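Local coordinates for cytidylate kinase-like family protein (Eubacterium ventriosum, PDB 3FDI) that is of unknown function but belongs to the cytidylate kinase-like family of P-loop NTPases, and so may transfer phosphate from a nucleotide, at residues Y174-I178 with M191-Y195. Residues are numbered along the deposited sequence; the frame is centred on the assembly and turned at random.
Sequences YDICI and MIIKY
One face of the Tyr-195 ring carries Ile-176, whose CG1 sits over it, 3.9 Å from the ring centroid, a CH-pi contact. CD1 of the same isoleucine lies nearer the root of the ring, 3.5 Å from Tyr-195 CG, and the two side chains run past each other in opposite directions. At the phenol end Asp-175 crosses at about a right angle, its CB 3.5 Å from Tyr-195 OH and its carboxylate tilted 18° from the ring plane. Neither polar end is satisfied across this contact: Tyr-195 OH hydrogen-bonds Lys-179 O of the second subunit, while Asp-175 OD2 takes Ser-120 N and a salt bridge to Lys-182 of that subunit. Tyr-195 leaves the helix toward the strand because chi1 of -173° sets CG opposite the backbone N. A leucine in its place would probably leave Lys-179 O of the second subunit without this hydroxyl and strip Ile-176 of its aromatic cover. One helical turn before Tyr-195, Met-191 and Ile-192 receive Ile-178 CD1, which touches Met-191 CB and lies 3.9 Å from Ile-192 CG1. The axes of strand 176-178 and helix 191-195 run nearly antiparallel, at 166°, as the C-terminal helix 185-197 folds back over strand 176-180, outermost in the chain's parallel 2-3-1-4-5 sheet but paired antiparallel at Cys-177 with the second subunit, in the core of a P-loop kinase fold.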
loop_
_atom_site.group_PDB
_atom_site.type_symbol
_atom_site.label_atom_id
_atom_site.label_comp_id
_atom_site.label_asym_id
_atom_site.label_seq_id
_atom_site.Cartn_x
_atom_site.Cartn_y
_atom_site.Cartn_z
ATOM N N TYR B 174 11.446 6.069 -10.043
ATOM C CA TYR B 174 12.296 6.050 -11.227
ATOM C C TYR B 174 12.232 7.356 -12.066
ATOM O O TYR B 174 11.324 8.132 -11.943
ATOM C CB TYR B 174 11.885 4.858 -12.113
ATOM C CG TYR B 174 11.723 3.544 -11.336
ATOM C CD1 TYR B 174 10.492 3.197 -10.838
ATOM C CD2 TYR B 174 12.797 2.716 -11.043
ATOM C CE1 TYR B 174 10.271 2.071 -10.084
ATOM C CE2 TYR B 174 12.597 1.494 -10.297
ATOM C CZ TYR B 174 11.311 1.200 -9.833
ATOM O OH TYR B 174 10.961 0.071 -9.111
ATOM N N ASP B 175 13.223 7.559 -12.920
ATOM C CA ASP B 175 13.180 8.597 -13.928
ATOM C C ASP B 175 12.308 8.329 -15.115
ATOM O O ASP B 175 11.700 9.274 -15.669
ATOM C CB ASP B 175 14.591 8.831 -14.464
ATOM C CG ASP B 175 15.523 9.332 -13.378
ATOM O OD1 ASP B 175 15.066 10.168 -12.580
ATOM O OD2 ASP B 175 16.665 8.873 -13.286
ATOM N N ILE B 176 12.284 7.070 -15.537
ATOM C CA ILE B 176 11.474 6.597 -16.650
ATOM C C ILE B 176 10.810 5.264 -16.347
ATOM O O ILE B 176 11.423 4.412 -15.774
ATOM C CB ILE B 176 12.323 6.296 -17.871
ATOM C CG1 ILE B 176 13.368 7.355 -18.100
ATOM C CG2 ILE B 176 11.440 6.219 -19.088
ATOM C CD1 ILE B 176 14.375 6.976 -19.151
ATOM N N CYS B 177 9.581 5.054 -16.806
ATOM C CA CYS B 177 8.939 3.750 -16.837
ATOM C C CYS B 177 8.385 3.585 -18.205
ATOM O O CYS B 177 7.763 4.531 -18.715
ATOM C CB CYS B 177 7.772 3.717 -15.887
ATOM S SG CYS B 177 8.240 4.053 -14.149
ATOM N N ILE B 178 8.552 2.401 -18.794
ATOM C CA ILE B 178 8.075 2.138 -20.151
ATOM C C ILE B 178 7.419 0.762 -20.200
ATOM O O ILE B 178 8.028 -0.249 -19.740
ATOM C CB ILE B 178 9.219 2.230 -21.166
ATOM C CG1 ILE B 178 9.923 3.590 -21.032
ATOM C CG2 ILE B 178 8.665 2.156 -22.569
ATOM C CD1 ILE B 178 11.188 3.736 -21.893
HETATM N N MSE B 191 14.181 5.089 -26.346
HETATM C CA MSE B 191 13.621 6.155 -25.584
HETATM C C MSE B 191 14.459 6.423 -24.331
HETATM O O MSE B 191 14.500 7.572 -23.863
HETATM C CB MSE B 191 12.215 5.798 -25.158
HETATM C CG MSE B 191 11.246 5.655 -26.321
HETATM SE SE MSE B 191 9.549 4.916 -25.730
HETATM C CE MSE B 191 9.033 6.344 -24.532
ATOM N N ILE B 192 15.087 5.369 -23.775
ATOM C CA ILE B 192 15.925 5.525 -22.582
ATOM C C ILE B 192 17.197 6.243 -22.985
ATOM O O ILE B 192 17.681 7.128 -22.266
ATOM C CB ILE B 192 16.259 4.143 -21.895
ATOM C CG1 ILE B 192 14.989 3.565 -21.259
ATOM C CG2 ILE B 192 17.383 4.299 -20.837
ATOM C CD1 ILE B 192 15.056 2.089 -20.881
ATOM N N ILE B 193 17.696 5.916 -24.172
ATOM C CA ILE B 193 18.917 6.532 -24.695
ATOM C C ILE B 193 18.689 8.045 -24.978
ATOM O O ILE B 193 19.554 8.908 -24.722
ATOM C CB ILE B 193 19.353 5.840 -26.007
ATOM C CG1 ILE B 193 19.842 4.419 -25.752
ATOM C CG2 ILE B 193 20.396 6.698 -26.754
ATOM C CD1 ILE B 193 19.819 3.601 -27.008
ATOM N N LYS B 194 17.524 8.361 -25.507
ATOM C CA LYS B 194 17.142 9.754 -25.721
ATOM C C LYS B 194 17.069 10.502 -24.397
ATOM O O LYS B 194 17.600 11.600 -24.271
ATOM C CB LYS B 194 15.785 9.798 -26.430
ATOM C CG LYS B 194 15.209 11.202 -26.754
ATOM C CD LYS B 194 13.970 11.041 -27.650
ATOM C CE LYS B 194 13.671 12.217 -28.574
ATOM N NZ LYS B 194 14.653 12.485 -29.652
ATOM N N TYR B 195 16.431 9.904 -23.385
ATOM C CA TYR B 195 16.404 10.528 -22.071
ATOM C C TYR B 195 17.838 10.852 -21.612
ATOM O O TYR B 195 18.172 12.000 -21.226
ATOM C CB TYR B 195 15.698 9.608 -21.050
ATOM C CG TYR B 195 15.461 10.227 -19.703
ATOM C CD1 TYR B 195 14.234 10.818 -19.388
ATOM C CD2 TYR B 195 16.435 10.225 -18.738
ATOM C CE1 TYR B 195 13.993 11.363 -18.152
ATOM C CE2 TYR B 195 16.189 10.798 -17.479
ATOM C CZ TYR B 195 14.957 11.357 -17.211
ATOM O OH TYR B 195 14.690 11.928 -15.989
#